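PDB 4CCY: carboxylesterase YbfK, which hydrolyses carboxylic esters to an alcohol and a carboxylate, as a carboxylesterase of the alpha/beta hydrolase superfamily. Local coordinates for residues E121-I135 with E144-A157. Residues are numbered along the deposited sequence; the frame is centred on the assembly and turned at random.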
loop_
_atom_site.group_PDB
_atom_site.type_symbol
_atom_site.label_atom_id
_atom_site.label_comp_id
_atom_site.label_asym_id
_atom_site.label_seq_id
_atom_site.Cartn_x
_atom_site.Cartn_y
_atom_site.Cartn_z
ATOM N N GLU A 121 12.019 -16.144 4.287
ATOM C CA GLU A 121 11.268 -16.847 5.308
ATOM C C GLU A 121 10.360 -15.850 6.045
ATOM O O GLU A 121 9.151 -16.078 6.177
ATOM C CB GLU A 121 12.217 -17.600 6.252
ATOM C CG GLU A 121 11.546 -18.427 7.350
ATOM C CD GLU A 121 10.354 -19.255 6.868
ATOM O OE1 GLU A 121 10.505 -20.053 5.909
ATOM O OE2 GLU A 121 9.254 -19.109 7.461
ATOM N N THR A 122 10.938 -14.742 6.512
ATOM C CA THR A 122 10.151 -13.671 7.147
ATOM C C THR A 122 10.558 -12.287 6.632
ATOM O O THR A 122 11.580 -12.142 5.940
ATOM C CB THR A 122 10.288 -13.671 8.692
ATOM O OG1 THR A 122 11.611 -13.242 9.046
ATOM C CG2 THR A 122 10.004 -15.051 9.300
ATOM N N ALA A 123 9.753 -11.276 6.967
ATOM C CA ALA A 123 10.054 -9.896 6.604
ATOM C C ALA A 123 9.258 -8.907 7.439
ATOM O O ALA A 123 8.185 -9.225 7.966
ATOM C CB ALA A 123 9.752 -9.648 5.124
ATOM N N HIS A 124 9.786 -7.693 7.522
ATOM C CA HIS A 124 8.984 -6.543 7.921
ATOM C C HIS A 124 8.106 -6.161 6.754
ATOM O O HIS A 124 8.468 -6.383 5.589
ATOM C CB HIS A 124 9.896 -5.377 8.291
ATOM C CG HIS A 124 10.782 -5.638 9.496
ATOM N ND1 HIS A 124 10.290 -6.044 10.691
ATOM C CD2 HIS A 124 12.160 -5.513 9.663
ATOM C CE1 HIS A 124 11.297 -6.176 11.570
ATOM N NE2 HIS A 124 12.445 -5.845 10.941
ATOM N N LEU A 125 6.940 -5.596 7.039
ATOM C CA LEU A 125 6.095 -5.054 5.985
ATOM C C LEU A 125 5.647 -3.627 6.322
ATOM O O LEU A 125 5.384 -3.311 7.490
ATOM C CB LEU A 125 4.878 -5.963 5.738
ATOM C CG LEU A 125 5.168 -7.379 5.196
ATOM C CD1 LEU A 125 5.267 -8.383 6.327
ATOM C CD2 LEU A 125 4.132 -7.852 4.189
ATOM N N ALA A 126 5.589 -2.761 5.309
ATOM C CA ALA A 126 5.027 -1.416 5.501
ATOM C C ALA A 126 4.147 -1.107 4.324
ATOM O O ALA A 126 4.521 -1.387 3.186
ATOM C CB ALA A 126 6.122 -0.358 5.650
ATOM N N GLY A 127 2.973 -0.549 4.589
ATOM C CA GLY A 127 2.019 -0.312 3.523
ATOM C C GLY A 127 1.043 0.818 3.753
ATOM O O GLY A 127 0.717 1.157 4.892
ATOM N N LEU A 128 0.555 1.373 2.649
ATOM C CA LEU A 128 -0.398 2.462 2.691
ATOM C C LEU A 128 -1.723 2.068 2.054
ATOM O O LEU A 128 -1.739 1.473 0.982
ATOM C CB LEU A 128 0.170 3.685 1.967
ATOM C CG LEU A 128 -0.778 4.887 1.958
ATOM C CD1 LEU A 128 -0.421 5.834 3.094
ATOM C CD2 LEU A 128 -0.721 5.619 0.629
ATOM N N SER A 129 -2.831 2.420 2.712
ATOM C CA SER A 129 -4.164 2.266 2.136
ATOM C C SER A 129 -4.431 0.797 1.774
ATOM O O SER A 129 -4.397 -0.058 2.666
ATOM C CB SER A 129 -4.332 3.234 0.953
ATOM O OG SER A 129 -5.689 3.516 0.697
ATOM N N LEU A 130 -4.693 0.497 0.498
ATOM C CA LEU A 130 -4.815 -0.906 0.027
ATOM C C LEU A 130 -3.688 -1.842 0.493
ATOM O O LEU A 130 -3.942 -2.936 1.007
ATOM C CB LEU A 130 -4.916 -0.974 -1.496
ATOM C CG LEU A 130 -5.027 -2.353 -2.176
ATOM C CD1 LEU A 130 -6.285 -3.105 -1.732
ATOM C CD2 LEU A 130 -5.025 -2.187 -3.682
ATOM N N GLY A 131 -2.441 -1.437 0.290
ATOM C CA GLY A 131 -1.329 -2.241 0.778
ATOM C C GLY A 131 -1.326 -2.366 2.297
ATOM O O GLY A 131 -0.876 -3.363 2.843
ATOM N N GLY A 132 -1.807 -1.338 2.985
ATOM C CA GLY A 132 -1.984 -1.421 4.433
ATOM C C GLY A 132 -2.990 -2.503 4.790
ATOM O O GLY A 132 -2.751 -3.310 5.694
ATOM N N SER A 133 -4.118 -2.534 4.079
ATOM C CA SER A 133 -5.127 -3.586 4.288
ATOM C C SER A 133 -4.620 -4.967 3.890
ATOM O O SER A 133 -4.946 -5.941 4.542
ATOM C CB SER A 133 -6.444 -3.245 3.589
ATOM O OG SER A 133 -6.939 -2.004 4.094
ATOM N N HIS A 134 -3.783 -5.055 2.858
ATOM C CA HIS A 134 -3.102 -6.330 2.553
ATOM C C HIS A 134 -2.272 -6.813 3.719
ATOM O O HIS A 134 -2.264 -8.012 4.057
ATOM C CB HIS A 134 -2.233 -6.206 1.308
ATOM C CG HIS A 134 -2.990 -6.400 0.022
ATOM N ND1 HIS A 134 -3.118 -7.613 -0.570
ATOM C CD2 HIS A 134 -3.678 -5.497 -0.774
ATOM C CE1 HIS A 134 -3.862 -7.490 -1.689
ATOM N NE2 HIS A 134 -4.209 -6.193 -1.816
ATOM N N ILE A 135 -1.567 -5.879 4.354
ATOM C CA ILE A 135 -0.677 -6.226 5.456
ATOM C C ILE A 135 -1.437 -6.745 6.669
ATOM O O ILE A 135 -1.020 -7.742 7.259
ATOM C CB ILE A 135 0.300 -5.082 5.796
ATOM C CG1 ILE A 135 1.342 -4.977 4.684
ATOM C CG2 ILE A 135 1.014 -5.320 7.122
ATOM C CD1 ILE A 135 1.974 -3.625 4.548
ATOM N N GLU A 144 3.430 -16.190 10.902
ATOM C CA GLU A 144 4.740 -16.838 10.962
ATOM C C GLU A 144 5.742 -16.260 9.959
ATOM O O GLU A 144 6.950 -16.473 10.090
ATOM C CB GLU A 144 4.606 -18.371 10.802
ATOM C CG GLU A 144 4.329 -18.869 9.378
ATOM C CD GLU A 144 2.895 -18.638 8.893
ATOM O OE1 GLU A 144 2.009 -18.278 9.689
ATOM O OE2 GLU A 144 2.642 -18.829 7.692
ATOM N N ARG A 145 5.236 -15.529 8.962
ATOM C CA ARG A 145 6.080 -14.947 7.926
ATOM C C ARG A 145 6.359 -13.462 8.168
ATOM O O ARG A 145 7.071 -12.830 7.399
ATOM C CB ARG A 145 5.453 -15.151 6.538
ATOM C CG ARG A 145 5.010 -16.584 6.244
ATOM C CD ARG A 145 6.162 -17.580 6.184
ATOM N NE ARG A 145 7.076 -17.357 5.056
ATOM C CZ ARG A 145 6.872 -17.793 3.817
ATOM N NH1 ARG A 145 5.761 -18.468 3.507
ATOM N NH2 ARG A 145 7.778 -17.547 2.876
ATOM N N VAL A 146 5.818 -12.921 9.251
ATOM C CA VAL A 146 5.921 -11.489 9.532
ATOM C C VAL A 146 6.820 -11.210 10.729
ATOM O O VAL A 146 6.636 -11.807 11.798
ATOM C CB VAL A 146 4.524 -10.886 9.818
ATOM C CG1 VAL A 146 4.603 -9.370 9.951
ATOM C CG2 VAL A 146 3.526 -11.298 8.737
ATOM N N GLU A 147 7.774 -10.294 10.547
ATOM C CA GLU A 147 8.505 -9.698 11.667
ATOM C C GLU A 147 7.645 -8.582 12.301
ATOM O O GLU A 147 6.831 -8.857 13.175
ATOM C CB GLU A 147 9.889 -9.180 11.228
ATOM C CG GLU A 147 10.905 -10.246 10.772
ATOM C CD GLU A 147 11.253 -11.266 11.860
ATOM O OE1 GLU A 147 11.265 -10.899 13.051
ATOM O OE2 GLU A 147 11.518 -12.445 11.541
ATOM N N ARG A 148 7.804 -7.337 11.840
ATOM C CA ARG A 148 7.013 -6.196 12.330
ATOM C C ARG A 148 6.200 -5.575 11.206
ATOM O O ARG A 148 6.619 -5.596 10.053
ATOM C CB ARG A 148 7.915 -5.144 13.000
ATOM C CG ARG A 148 8.637 -5.659 14.239
ATOM C CD ARG A 148 9.323 -4.557 15.043
ATOM N NE ARG A 148 9.255 -4.924 16.452
ATOM C CZ ARG A 148 8.913 -4.128 17.450
ATOM N NH1 ARG A 148 8.651 -2.843 17.249
ATOM N NH2 ARG A 148 8.879 -4.626 18.681
ATOM N N ALA A 149 5.038 -5.022 11.534
ATOM C CA ALA A 149 4.109 -4.568 10.503
ATOM C C ALA A 149 3.714 -3.105 10.703
ATOM O O ALA A 149 3.358 -2.705 11.811
ATOM C CB ALA A 149 2.872 -5.455 10.479
ATOM N N VAL A 150 3.780 -2.331 9.620
ATOM C CA VAL A 150 3.414 -0.911 9.614
ATOM C C VAL A 150 2.233 -0.677 8.674
ATOM O O VAL A 150 2.316 -0.937 7.464
ATOM C CB VAL A 150 4.583 0.002 9.164
ATOM C CG1 VAL A 150 4.162 1.468 9.200
ATOM C CG2 VAL A 150 5.827 -0.215 10.017
ATOM N N VAL A 151 1.145 -0.163 9.231
ATOM C CA VAL A 151 -0.080 0.059 8.488
ATOM C C VAL A 151 -0.418 1.554 8.473
ATOM O O VAL A 151 -0.732 2.141 9.511
ATOM C CB VAL A 151 -1.224 -0.766 9.111
ATOM C CG1 VAL A 151 -2.553 -0.493 8.417
ATOM C CG2 VAL A 151 -0.880 -2.255 9.074
ATOM N N ILE A 152 -0.344 2.163 7.295
ATOM C CA ILE A 152 -0.576 3.616 7.145
ATOM C C ILE A 152 -1.848 3.896 6.335
ATOM O O ILE A 152 -1.990 3.409 5.217
ATOM C CB ILE A 152 0.637 4.350 6.491
ATOM C CG1 ILE A 152 1.969 3.959 7.154
ATOM C CG2 ILE A 152 0.448 5.869 6.526
ATOM C CD1 ILE A 152 3.202 4.408 6.383
ATOM N N SER A 153 -2.763 4.670 6.921
ATOM C CA SER A 153 -4.015 5.087 6.280
ATOM C C SER A 153 -4.725 3.929 5.578
ATOM O O SER A 153 -5.006 4.007 4.371
ATOM C CB SER A 153 -3.752 6.229 5.294
ATOM O OG SER A 153 -3.088 7.297 5.955
ATOM N N PRO A 154 -5.024 2.852 6.331
ATOM C CA PRO A 154 -5.525 1.630 5.689
ATOM C C PRO A 154 -6.875 1.845 4.990
ATOM O O PRO A 154 -7.676 2.716 5.391
ATOM C CB PRO A 154 -5.631 0.627 6.851
ATOM C CG PRO A 154 -5.728 1.472 8.085
ATOM C CD PRO A 154 -4.924 2.712 7.799
ATOM N N ALA A 155 -7.074 1.104 3.904
ATOM C CA ALA A 155 -8.339 1.103 3.174
ATOM C C ALA A 155 -9.328 0.267 3.997
ATOM O O ALA A 155 -9.268 -0.973 3.980
ATOM C CB ALA A 155 -8.144 0.512 1.779
ATOM N N GLU A 156 -10.207 0.949 4.733
ATOM C CA GLU A 156 -11.050 0.320 5.761
ATOM C C GLU A 156 -10.206 -0.449 6.769
ATOM O O GLU A 156 -9.324 0.136 7.404
ATOM C CB GLU A 156 -12.147 -0.554 5.141
ATOM C CG GLU A 156 -13.239 0.265 4.481
ATOM C CD GLU A 156 -14.547 -0.480 4.336
ATOM O OE1 GLU A 156 -14.523 -1.726 4.231
ATOM O OE2 GLU A 156 -15.600 0.189 4.321
ATOM N N ALA A 157 -10.472 -1.750 6.912
ATOM C CA ALA A 157 -9.760 -2.616 7.855
ATOM C C ALA A 157 -10.183 -2.393 9.307
ATOM O O ALA A 157 -10.595 -3.342 9.976
ATOM C CB ALA A 157 -8.243 -2.489 7.695
#
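I135 rests its CG2 branch on A149 CB (3.8 Å) and passes alongside V151, packing helix 130-135 against the parallel strands 123-128 and 148-152. A chi1 of -72° sets CG1 beside the backbone N and leaves CG2 anti to it, turned to the small A149. G127 leaves room for I135 CD1, which any side chain there would strike, and G132 lets the helix lie close over V151. On the sheet face bearing A126 and V150, L128 CD1 meets I152 CG2 at 3.5 Å. Alternating backbone bonds join the strands, ending with S129 N to I152 O. S129, the probable nucleophile, has the strained phi/psi of 59/-120° expected at a nucleophile elbow; its OG is hydrogen-bonded to H273, while S133 OG donates to A155 O from above the carbonyl plane. A bulge between A123 and L125 shifts the register, and H124 suits it because ND1 can accept the R148 N-H at the ring edge (3.0 Å). Farther out, the T122 hydroxyl pairs with a carboxylate, OG1 donating to the anti lone pair of E147 OE2 (2.6 Å). R145, long enough to bend at chi2 and chi3, brings NE to E121 O in its guanidinium plane (2.7 Å), while NH2 bridges to D116. A leucine in place of R145 would probably leave E121 O without this donor and D116 without this salt bridge. This beta-alpha-beta unit lies centrally in the sheet, between strands 56-60 and 236-241, with helix 104-118 packing on A123, L125 and R145.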